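Local atomic coordinates of phenylalanine hydroxylase (Colwellia psychrerythraea, PDB entry 2V27), a protein that probably hydroxylates L-phenylalanine to L-tyrosine with tetrahydrobiopterin and dioxygen at a non-haem iron centre, the first step of phenylalanine breakdown. Residues F32-A37 with E111-Q116; S96-P101 with Y139-G144; L161-I166 with I219-Y224. All blocks are in the same frame, centred on the assembly; numbering follows the deposited sequence.

Interaction 1 of 3, residues F32-A37 with E111-Q116; sequences FTRQIA and EMDYLQ
Arg34 reaches from helix 22-38 to Met112 and Asp113 in the loop that follows strand 99-103. The loop makes a type I beta turn from Glu111 to Tyr114 here, closed by Tyr114 N to Glu111 O at 3.1 Å. Helix and loop both belong to the catalytic fold of the biopterin-dependent hydroxylases. The Arg34 chain runs extended from CG to NE and carries the guanidinium the whole way, the CA atoms of Arg34 and Asp113 being 10.4 Å apart. Met112, the second residue of the turn, is the first to meet Arg34. Its carbonyl O accepts a weak, bent bond from Arg34 NH2 at 3.0 Å, oblique to the guanidinium. The same carbonyl also takes a hydrogen bond from Arg107 NH1. In the conformer given, the Met112 side chain packs beside Arg34 NH1 and on Ile27 and Leu31 of the helix. Asp113 is next, and its carboxylate is shared between two subunits. OD2 forms a salt bridge with Lys264 of the second subunit, while OD1 serves Arg34. With an alanine at Arg34, Asp113 OD1 is likely to lose its partner within the chain, and the helix its polar tie to the turn. The salt bridge from Arg34 NH1 to Asp113 OD1 is short, 2.6 Å, with the guanidinium and carboxylate planes 30° apart.

Interaction 2 of 3, residues S96-P101 with Y139-G144; sequences SEKKFP and YTEAYG. With SO4 (sulfate ion), chain F.
Glu141 swings CG away from the backbone N (chi1 -180°) and runs extended to its carboxylate, while Lys98 bends at chi3 (60°), and the two side chains cross obliquely. Lys98 lays its methylene groups against the carboxylate: CD is 3.6 Å from Glu141 OE1. The charged ends stay apart, with Lys98 NZ 4.4 Å from Glu141 OE1, too far for a salt bridge. One water links them, accepting from Lys98 NZ and donating to Glu141 OE1. Each charge has a direct partner elsewhere: Lys98 NZ bonds to Thr75 O, and Glu141 OE2 forms a salt bridge with Lys145. A second water donates to both Ser96 O and Glu141 OE2, tying the end of helix 88-96 to helix 134-147. Closer to the backbones, Ser96 CB packs 4.0 Å from Gly144 C. The CA atoms of Ser96 and Gly144 are only 4.4 Å apart. A side chain on Gly144 would point at Ser96 and run into its N, so the lack of one lets the chains come this near. Ser96 OG turns back to Arg93 O. Beyond the contact, Lys99 NZ forms a salt bridge with Glu97 OE1 at 2.9 Å, from above the carboxylate plane; Arg93 also pairs with OE1. Lys99 NZ bonds as well to a sulfate, probably from the crystallisation liquor, that Tyr80 and Arg93 also hold. Lys98, with positive phi, is the C-prime residue of a Schellman motif, which ends helix 88-96 and leads the chain into strand 99-103.

Interaction 3 of 3, residues L161-I166 with I219-Y224; sequences LYWFTI and IMQPIY
Residues 161-166 lie on helix 152-167, which widens into a pi-type turn at 163-166. Residues 219-224 form a loop that enters strand 223-227. The backbones come closest at Phe164 and Tyr224, whose CA atoms are 6.8 Å apart. Side chains make the contact. Trp163 has CG anti to its backbone N (chi1 -180°), and its indole extends from the helix to Gln221. Trp163 NE1 donates to Gln221 OE1 at 3.0 Å, a fairly straight bond with an N-H...O angle of 161°. The oxygen lies in the indole plane, at the ring edge. Relative to the amide, NE1 stands well above the carbonyl plane. Ring and amide planes are nearly perpendicular, 78° apart. The amide is anchored at its other end too. Gln221 NE2 bonds to Ile219 O at 2.9 Å, and also to Arg216 O. The NE2 bonds help fix which way the amide is turned, and OE1 satisfies the buried indole N-H. Phe164 makes the second bridge. Its ring edge meets the backbone of the entering strand, with CE2 3.4 Å from Ile223 O and the oxygen in the ring plane. One face of this ring is covered by Trp163 CD1, 3.7 Å above the plane and over its centre, so the two aromatic residues brace each other. Elsewhere Trp163 stacks on Tyr215, and Phe164 meets Tyr225 edge-to-face. The Trp163 side chain is about 4 Å from that of iron ligand Glu167 and about 7 Å from the iron. Its place is thus consistent with the second shell of the iron site, where the mononuclear metal is held by His122, His127 and Glu167.

Interaction 3 is the buried contact. Interactions 1 and 2 are partly buried, and their centres lie on opposite sides of the chain's centre. Their chemistry differs: interaction 1 rests on a direct charged pair, interaction 2 on water bridges and close backbone approach, interaction 3 on aromatic rings and a buried amide. Interactions 2 and 3 touch through the consecutive helices 134-147 and 152-167. Tyr139 OH probably hydrogen-bonds Thr165 OG1 at 2.9 Å, and Tyr143 packs on Tyr162. Interaction 1 touches neither; its nearest atoms are about 7 Å from those of interaction 3. Interactions 1 and 3 both reach the second subunit, whereas no other protein chain touches interaction 2.

Interaction 1 of 3, residues F32-A37 with E111-Q116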
loop_
_atom_site.group_PDB
_atom_site.type_symbol
_atom_site.label_atom_id
_atom_site.label_comp_id
_atom_site.label_asym_id
_atom_site.label_seq_id
_atom_site.Cartn_x
_atom_site.Cartn_y
_atom_site.Cartn_z
ATOM N N PHE B 32 -17.871 -12.683 12.399
ATOM C CA PHE B 32 -18.691 -11.968 13.375
ATOM C C PHE B 32 -18.028 -12.055 14.736
ATOM O O PHE B 32 -17.818 -11.030 15.420
ATOM C CB PHE B 32 -20.089 -12.624 13.429
ATOM C CG PHE B 32 -21.145 -11.755 14.032
ATOM C CD1 PHE B 32 -22.008 -11.056 13.200
ATOM C CD2 PHE B 32 -21.299 -11.615 15.417
ATOM C CE1 PHE B 32 -22.999 -10.266 13.694
ATOM C CE2 PHE B 32 -22.296 -10.783 15.940
ATOM C CZ PHE B 32 -23.164 -10.109 15.050
ATOM N N THR B 33 -17.702 -13.272 15.166
ATOM C CA THR B 33 -17.139 -13.429 16.516
ATOM C C THR B 33 -15.834 -12.643 16.692
ATOM O O THR B 33 -15.640 -11.994 17.725
ATOM C CB THR B 33 -16.885 -14.916 16.902
ATOM O OG1 THR B 33 -16.238 -15.602 15.823
ATOM C CG2 THR B 33 -18.164 -15.588 17.256
ATOM N N ARG B 34 -14.948 -12.723 15.692
ATOM C CA ARG B 34 -13.674 -11.990 15.742
ATOM C C ARG B 34 -13.907 -10.471 15.760
ATOM O O ARG B 34 -13.217 -9.755 16.469
ATOM C CB ARG B 34 -12.691 -12.402 14.653
ATOM C CG ARG B 34 -12.922 -11.788 13.317
ATOM C CD ARG B 34 -11.973 -12.380 12.282
ATOM N NE ARG B 34 -12.062 -11.609 11.058
ATOM C CZ ARG B 34 -11.332 -11.796 9.979
ATOM N NH1 ARG B 34 -10.422 -12.790 9.926
ATOM N NH2 ARG B 34 -11.524 -10.980 8.947
ATOM N N GLN B 35 -14.887 -9.986 15.007
ATOM C CA GLN B 35 -15.085 -8.544 14.920
ATOM C C GLN B 35 -15.770 -7.985 16.135
ATOM O O GLN B 35 -15.435 -6.893 16.577
ATOM C CB GLN B 35 -15.852 -8.160 13.651
ATOM C CG GLN B 35 -15.619 -6.684 13.270
ATOM C CD GLN B 35 -14.170 -6.363 12.837
ATOM O OE1 GLN B 35 -13.648 -5.211 13.047
ATOM N NE2 GLN B 35 -13.519 -7.339 12.237
ATOM N N ILE B 36 -16.739 -8.731 16.694
ATOM C CA ILE B 36 -17.420 -8.279 17.926
ATOM C C ILE B 36 -16.417 -8.038 19.025
ATOM O O ILE B 36 -16.505 -7.057 19.767
ATOM C CB ILE B 36 -18.498 -9.283 18.412
ATOM C CG1 ILE B 36 -19.743 -9.090 17.588
ATOM C CG2 ILE B 36 -18.917 -9.006 19.862
ATOM C CD1 ILE B 36 -20.353 -7.669 17.672
ATOM N N ALA B 37 -15.419 -8.895 19.093
ATOM C CA ALA B 37 -14.315 -8.670 20.031
ATOM C C ALA B 37 -13.443 -7.447 19.631
ATOM O O ALA B 37 -13.072 -6.659 20.495
ATOM C CB ALA B 37 -13.481 -9.935 20.145
ATOM N N GLU B 111 -9.615 -15.978 1.879
ATOM C CA GLU B 111 -9.669 -14.506 1.957
ATOM C C GLU B 111 -10.277 -13.969 3.252
ATOM O O GLU B 111 -10.700 -12.814 3.285
ATOM C CB GLU B 111 -10.500 -13.923 0.799
ATOM C CG GLU B 111 -10.124 -14.376 -0.573
ATOM C CD GLU B 111 -11.239 -14.134 -1.604
ATOM O OE1 GLU B 111 -10.890 -13.533 -2.639
ATOM O OE2 GLU B 111 -12.444 -14.540 -1.400
ATOM N N MET B 112 -10.338 -14.793 4.296
ATOM C CA MET B 112 -10.953 -14.399 5.575
ATOM C C MET B 112 -10.564 -12.969 5.972
ATOM O O MET B 112 -11.408 -12.092 6.149
ATOM C CB MET B 112 -10.562 -15.403 6.677
ATOM C CG MET B 112 -11.386 -15.374 7.966
ATOM S SD MET B 112 -13.097 -15.935 7.764
ATOM C CE MET B 112 -12.997 -16.753 6.178
ATOM N N ASP B 113 -9.260 -12.745 6.063
ATOM C CA ASP B 113 -8.716 -11.522 6.662
ATOM C C ASP B 113 -8.819 -10.292 5.787
ATOM O O ASP B 113 -8.679 -9.175 6.312
ATOM C CB ASP B 113 -7.243 -11.714 7.085
ATOM C CG ASP B 113 -7.082 -12.808 8.108
ATOM O OD1 ASP B 113 -8.059 -13.092 8.817
ATOM O OD2 ASP B 113 -5.960 -13.396 8.215
ATOM N N TYR B 114 -9.038 -10.451 4.481
ATOM C CA TYR B 114 -9.167 -9.319 3.559
ATOM C C TYR B 114 -9.645 -9.739 2.190
ATOM O O TYR B 114 -9.130 -10.718 1.644
ATOM C CB TYR B 114 -7.829 -8.517 3.369
ATOM C CG TYR B 114 -7.984 -7.409 2.326
ATOM C CD1 TYR B 114 -8.518 -6.160 2.677
ATOM C CD2 TYR B 114 -7.671 -7.640 0.986
ATOM C CE1 TYR B 114 -8.687 -5.169 1.721
ATOM C CE2 TYR B 114 -7.853 -6.677 0.034
ATOM C CZ TYR B 114 -8.381 -5.443 0.406
ATOM O OH TYR B 114 -8.556 -4.449 -0.528
ATOM N N LEU B 115 -10.592 -8.996 1.610
ATOM C CA LEU B 115 -10.824 -9.027 0.154
ATOM C C LEU B 115 -11.235 -7.682 -0.341
ATOM O O LEU B 115 -11.881 -6.925 0.395
ATOM C CB LEU B 115 -11.841 -10.081 -0.287
ATOM C CG LEU B 115 -13.311 -9.801 -0.081
ATOM C CD1 LEU B 115 -14.176 -10.769 -0.880
ATOM C CD2 LEU B 115 -13.664 -9.880 1.411
ATOM N N GLN B 116 -10.869 -7.398 -1.590
ATOM C CA GLN B 116 -11.053 -6.076 -2.160
ATOM C C GLN B 116 -12.522 -5.831 -2.493
ATOM O O GLN B 116 -13.008 -4.766 -2.230
ATOM C CB GLN B 116 -10.150 -5.830 -3.387
ATOM C CG GLN B 116 -10.186 -4.374 -3.944
ATOM N NE2 GLN B 116 -8.998 -3.617 -6.264
#

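Interaction 2 of 3, residues S96-P101 with Y139-G144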
loop_
_atom_site.group_PDB
_atom_site.type_symbol
_atom_site.label_atom_id
_atom_site.label_comp_id
_atom_site.label_asym_id
_atom_site.label_seq_id
_atom_site.Cartn_x
_atom_site.Cartn_y
_atom_site.Cartn_z
ATOM N N SER B 96 -30.357 6.922 -3.535
ATOM C CA SER B 96 -31.347 8.006 -3.543
ATOM C C SER B 96 -32.743 7.495 -3.239
ATOM O O SER B 96 -33.599 8.289 -2.841
ATOM C CB SER B 96 -31.378 8.795 -4.862
ATOM O OG SER B 96 -31.999 8.055 -5.890
ATOM N N GLU B 97 -32.943 6.194 -3.463
ATOM C CA GLU B 97 -34.207 5.502 -3.187
ATOM C C GLU B 97 -34.173 4.732 -1.858
ATOM O O GLU B 97 -35.071 3.931 -1.571
ATOM C CB GLU B 97 -34.571 4.577 -4.335
ATOM C CG GLU B 97 -34.854 5.293 -5.663
ATOM C CD GLU B 97 -35.211 4.338 -6.824
ATOM O OE1 GLU B 97 -34.987 3.112 -6.731
ATOM O OE2 GLU B 97 -35.715 4.858 -7.828
ATOM N N LYS B 98 -33.142 4.972 -1.028
ATOM C CA LYS B 98 -33.008 4.297 0.288
ATOM C C LYS B 98 -32.940 2.769 0.120
ATOM O O LYS B 98 -33.438 1.986 0.946
ATOM C CB LYS B 98 -34.060 4.762 1.329
ATOM C CG LYS B 98 -34.192 6.275 1.368
ATOM C CD LYS B 98 -35.419 6.820 2.090
ATOM C CE LYS B 98 -35.451 6.411 3.514
ATOM N NZ LYS B 98 -36.635 7.048 4.290
ATOM N N LYS B 99 -32.214 2.370 -0.928
ATOM C CA LYS B 99 -31.878 0.990 -1.206
ATOM C C LYS B 99 -30.348 0.842 -1.149
ATOM O O LYS B 99 -29.619 1.452 -1.939
ATOM C CB LYS B 99 -32.408 0.616 -2.591
ATOM C CG LYS B 99 -33.952 0.592 -2.649
ATOM C CD LYS B 99 -34.420 0.705 -4.091
ATOM C CE LYS B 99 -35.983 0.885 -4.072
ATOM N NZ LYS B 99 -36.537 1.075 -5.462
ATOM N N PHE B 100 -29.878 0.073 -0.175
ATOM C CA PHE B 100 -28.425 -0.124 -0.011
ATOM C C PHE B 100 -27.973 -1.407 -0.708
ATOM O O PHE B 100 -28.372 -2.484 -0.316
ATOM C CB PHE B 100 -28.061 -0.178 1.473
ATOM C CG PHE B 100 -26.579 0.071 1.733
ATOM C CD1 PHE B 100 -26.060 1.333 1.548
ATOM C CD2 PHE B 100 -25.728 -0.968 2.076
ATOM C CE1 PHE B 100 -24.669 1.613 1.742
ATOM C CE2 PHE B 100 -24.324 -0.716 2.262
ATOM C CZ PHE B 100 -23.820 0.578 2.081
ATOM N N PRO B 101 -27.139 -1.285 -1.743
ATOM C CA PRO B 101 -26.801 -2.465 -2.519
ATOM C C PRO B 101 -25.920 -3.451 -1.708
ATOM O O PRO B 101 -24.962 -3.022 -1.051
ATOM C CB PRO B 101 -26.024 -1.898 -3.725
ATOM C CG PRO B 101 -26.300 -0.380 -3.748
ATOM C CD PRO B 101 -26.515 -0.050 -2.276
ATOM N N TYR B 139 -28.021 11.021 5.670
ATOM C CA TYR B 139 -26.818 11.470 4.968
ATOM C C TYR B 139 -26.561 10.564 3.742
ATOM O O TYR B 139 -26.252 11.065 2.650
ATOM C CB TYR B 139 -25.632 11.493 5.952
ATOM C CG TYR B 139 -24.287 11.641 5.273
ATOM C CD1 TYR B 139 -23.861 12.895 4.823
ATOM C CD2 TYR B 139 -23.458 10.528 5.072
ATOM C CE1 TYR B 139 -22.655 13.060 4.193
ATOM C CE2 TYR B 139 -22.230 10.661 4.430
ATOM C CZ TYR B 139 -21.833 11.908 3.975
ATOM O OH TYR B 139 -20.556 12.023 3.411
ATOM N N THR B 140 -26.708 9.256 3.909
ATOM C CA THR B 140 -26.510 8.328 2.824
ATOM C C THR B 140 -27.512 8.566 1.692
ATOM O O THR B 140 -27.163 8.510 0.490
ATOM C CB THR B 140 -26.522 6.888 3.360
ATOM O OG1 THR B 140 -25.581 6.769 4.442
ATOM C CG2 THR B 140 -26.188 5.874 2.297
ATOM N N GLU B 141 -28.766 8.782 2.057
ATOM C CA GLU B 141 -29.754 9.140 1.036
ATOM C C GLU B 141 -29.362 10.453 0.295
ATOM O O GLU B 141 -29.471 10.518 -0.947
ATOM C CB GLU B 141 -31.116 9.298 1.715
ATOM C CG GLU B 141 -32.260 9.674 0.741
ATOM C CD GLU B 141 -33.549 9.999 1.468
ATOM O OE1 GLU B 141 -33.604 9.891 2.699
ATOM O OE2 GLU B 141 -34.549 10.321 0.772
ATOM N N ALA B 142 -28.972 11.462 1.044
ATOM C CA ALA B 142 -28.602 12.752 0.452
ATOM C C ALA B 142 -27.393 12.553 -0.450
ATOM O O ALA B 142 -27.289 13.156 -1.546
ATOM C CB ALA B 142 -28.291 13.762 1.530
ATOM N N TYR B 143 -26.455 11.681 -0.055
ATOM C CA TYR B 143 -25.271 11.434 -0.854
ATOM C C TYR B 143 -25.723 10.838 -2.202
ATOM O O TYR B 143 -25.249 11.205 -3.300
ATOM C CB TYR B 143 -24.309 10.510 -0.083
ATOM C CG TYR B 143 -23.214 10.031 -0.984
ATOM C CD1 TYR B 143 -22.038 10.806 -1.144
ATOM C CD2 TYR B 143 -23.306 8.821 -1.712
ATOM C CE1 TYR B 143 -20.995 10.404 -1.996
ATOM C CE2 TYR B 143 -22.245 8.405 -2.567
ATOM C CZ TYR B 143 -21.075 9.232 -2.723
ATOM O OH TYR B 143 -20.062 8.883 -3.563
ATOM N N GLY B 144 -26.652 9.869 -2.146
ATOM C CA GLY B 144 -27.163 9.289 -3.372
ATOM C C GLY B 144 -27.777 10.375 -4.263
ATOM O O GLY B 144 -27.523 10.385 -5.474
HETATM S S SO4 F . -36.035 -1.314 -8.307
HETATM O O1 SO4 F . -34.592 -1.261 -8.705
HETATM O O2 SO4 F . -36.564 -2.547 -8.932
HETATM O O3 SO4 F . -36.217 -1.346 -6.851
HETATM O O4 SO4 F . -36.688 -0.080 -8.862
HETATM O O HOH W 1 -35.549 8.812 -1.166
HETATM O O HOH W 2 -36.030 9.923 4.285
#

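Interaction 3 of 3, residues L161-I166 with I219-Y224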
loop_
_atom_site.group_PDB
_atom_site.type_symbol
_atom_site.label_atom_id
_atom_site.label_comp_id
_atom_site.label_asym_id
_atom_site.label_seq_id
_atom_site.Cartn_x
_atom_site.Cartn_y
_atom_site.Cartn_z
ATOM N N LEU B 161 -15.504 11.898 -0.901
ATOM C CA LEU B 161 -16.299 12.232 0.268
ATOM C C LEU B 161 -16.834 10.954 0.967
ATOM O O LEU B 161 -16.722 10.798 2.194
ATOM C CB LEU B 161 -17.472 13.166 -0.085
ATOM C CG LEU B 161 -18.435 13.510 1.073
ATOM C CD1 LEU B 161 -17.759 14.145 2.345
ATOM C CD2 LEU B 161 -19.578 14.440 0.541
ATOM N N TYR B 162 -17.358 10.015 0.193
ATOM C CA TYR B 162 -17.932 8.776 0.698
ATOM C C TYR B 162 -16.812 7.982 1.384
ATOM O O TYR B 162 -16.994 7.455 2.505
ATOM C CB TYR B 162 -18.471 7.993 -0.502
ATOM C CG TYR B 162 -19.362 6.792 -0.175
ATOM C CD1 TYR B 162 -20.748 6.969 -0.034
ATOM C CD2 TYR B 162 -18.832 5.521 -0.006
ATOM C CE1 TYR B 162 -21.601 5.907 0.258
ATOM C CE2 TYR B 162 -19.702 4.414 0.274
ATOM C CZ TYR B 162 -21.088 4.659 0.384
ATOM O OH TYR B 162 -22.040 3.679 0.679
ATOM N N TRP B 163 -15.635 7.956 0.756
ATOM C CA TRP B 163 -14.511 7.183 1.264
ATOM C C TRP B 163 -14.151 7.653 2.676
ATOM O O TRP B 163 -13.972 6.843 3.577
ATOM C CB TRP B 163 -13.310 7.368 0.320
ATOM C CG TRP B 163 -12.090 6.598 0.748
ATOM C CD1 TRP B 163 -10.936 7.101 1.363
ATOM C CD2 TRP B 163 -11.851 5.204 0.528
ATOM N NE1 TRP B 163 -10.021 6.068 1.551
ATOM C CE2 TRP B 163 -10.543 4.900 1.032
ATOM C CE3 TRP B 163 -12.621 4.171 -0.026
ATOM C CZ2 TRP B 163 -10.006 3.580 0.998
ATOM C CZ3 TRP B 163 -12.084 2.876 -0.081
ATOM C CH2 TRP B 163 -10.786 2.590 0.429
ATOM N N PHE B 164 -14.043 8.963 2.834
ATOM C CA PHE B 164 -13.620 9.504 4.095
ATOM C C PHE B 164 -14.687 9.602 5.176
ATOM O O PHE B 164 -14.378 10.026 6.301
ATOM C CB PHE B 164 -12.955 10.840 3.846
ATOM C CG PHE B 164 -11.572 10.686 3.250
ATOM C CD1 PHE B 164 -11.291 11.107 1.929
ATOM C CD2 PHE B 164 -10.557 10.067 4.025
ATOM C CE1 PHE B 164 -9.974 10.976 1.384
ATOM C CE2 PHE B 164 -9.264 9.914 3.527
ATOM C CZ PHE B 164 -8.958 10.382 2.205
ATOM N N THR B 165 -15.943 9.222 4.858
ATOM C CA THR B 165 -17.063 9.269 5.828
ATOM C C THR B 165 -17.611 7.845 5.970
ATOM O O THR B 165 -17.217 7.117 6.869
ATOM C CB THR B 165 -18.184 10.293 5.382
ATOM O OG1 THR B 165 -18.572 10.060 4.012
ATOM C CG2 THR B 165 -17.617 11.711 5.512
ATOM N N ILE B 166 -18.481 7.435 5.058
ATOM C CA ILE B 166 -19.102 6.116 5.153
ATOM C C ILE B 166 -18.106 4.957 5.207
ATOM O O ILE B 166 -18.389 3.959 5.914
ATOM C CB ILE B 166 -20.123 5.981 3.985
ATOM C CG1 ILE B 166 -21.311 6.959 4.290
ATOM C CG2 ILE B 166 -20.627 4.498 3.804
ATOM C CD1 ILE B 166 -22.273 7.125 3.190
ATOM N N ILE B 219 -4.027 0.629 -0.121
ATOM C CA ILE B 219 -2.938 0.941 0.835
ATOM C C ILE B 219 -3.476 1.223 2.258
ATOM O O ILE B 219 -4.679 1.474 2.433
ATOM C CB ILE B 219 -2.012 2.138 0.414
ATOM C CG1 ILE B 219 -2.838 3.447 0.423
ATOM C CG2 ILE B 219 -1.395 1.886 -0.951
ATOM C CD1 ILE B 219 -1.955 4.681 0.177
ATOM N N MET B 220 -2.612 1.137 3.284
ATOM C CA MET B 220 -2.997 1.580 4.617
ATOM C C MET B 220 -3.142 3.114 4.511
ATOM O O MET B 220 -2.277 3.825 4.021
ATOM C CB MET B 220 -1.942 1.178 5.616
ATOM C CG MET B 220 -1.687 -0.348 5.666
ATOM S SD MET B 220 -3.194 -1.347 5.850
ATOM C CE MET B 220 -3.683 -0.869 7.533
ATOM N N GLN B 221 -4.301 3.598 4.934
ATOM C CA GLN B 221 -4.647 4.986 4.770
ATOM C C GLN B 221 -3.710 5.928 5.578
ATOM O O GLN B 221 -3.584 5.818 6.812
ATOM C CB GLN B 221 -6.129 5.195 5.162
ATOM C CG GLN B 221 -7.094 4.417 4.188
ATOM C CD GLN B 221 -6.830 4.810 2.771
ATOM O OE1 GLN B 221 -7.098 5.950 2.369
ATOM N NE2 GLN B 221 -6.351 3.860 1.995
ATOM N N PRO B 222 -3.061 6.879 4.887
ATOM C CA PRO B 222 -2.212 7.838 5.597
ATOM C C PRO B 222 -2.974 8.931 6.328
ATOM O O PRO B 222 -2.420 9.553 7.260
ATOM C CB PRO B 222 -1.313 8.431 4.492
ATOM C CG PRO B 222 -2.027 8.158 3.208
ATOM C CD PRO B 222 -2.995 7.012 3.414
ATOM N N ILE B 223 -4.260 9.099 6.001
ATOM C CA ILE B 223 -5.048 10.209 6.539
ATOM C C ILE B 223 -6.478 9.718 6.829
ATOM O O ILE B 223 -7.082 9.049 5.991
ATOM C CB ILE B 223 -5.183 11.350 5.504
ATOM C CG1 ILE B 223 -3.836 11.973 5.200
ATOM C CG2 ILE B 223 -6.148 12.414 6.029
ATOM C CD1 ILE B 223 -3.872 12.871 3.955
ATOM N N TYR B 224 -6.982 10.096 8.011
ATOM C CA TYR B 224 -8.409 9.899 8.376
ATOM C C TYR B 224 -8.999 11.239 8.734
ATOM O O TYR B 224 -8.263 12.158 9.228
ATOM C CB TYR B 224 -8.528 8.991 9.620
ATOM C CG TYR B 224 -8.146 7.553 9.348
ATOM C CD1 TYR B 224 -6.815 7.185 9.201
ATOM C CD2 TYR B 224 -9.127 6.559 9.133
ATOM C CE1 TYR B 224 -6.447 5.852 8.874
ATOM C CE2 TYR B 224 -8.781 5.219 8.873
ATOM C CZ TYR B 224 -7.423 4.899 8.738
ATOM O OH TYR B 224 -6.967 3.636 8.441
#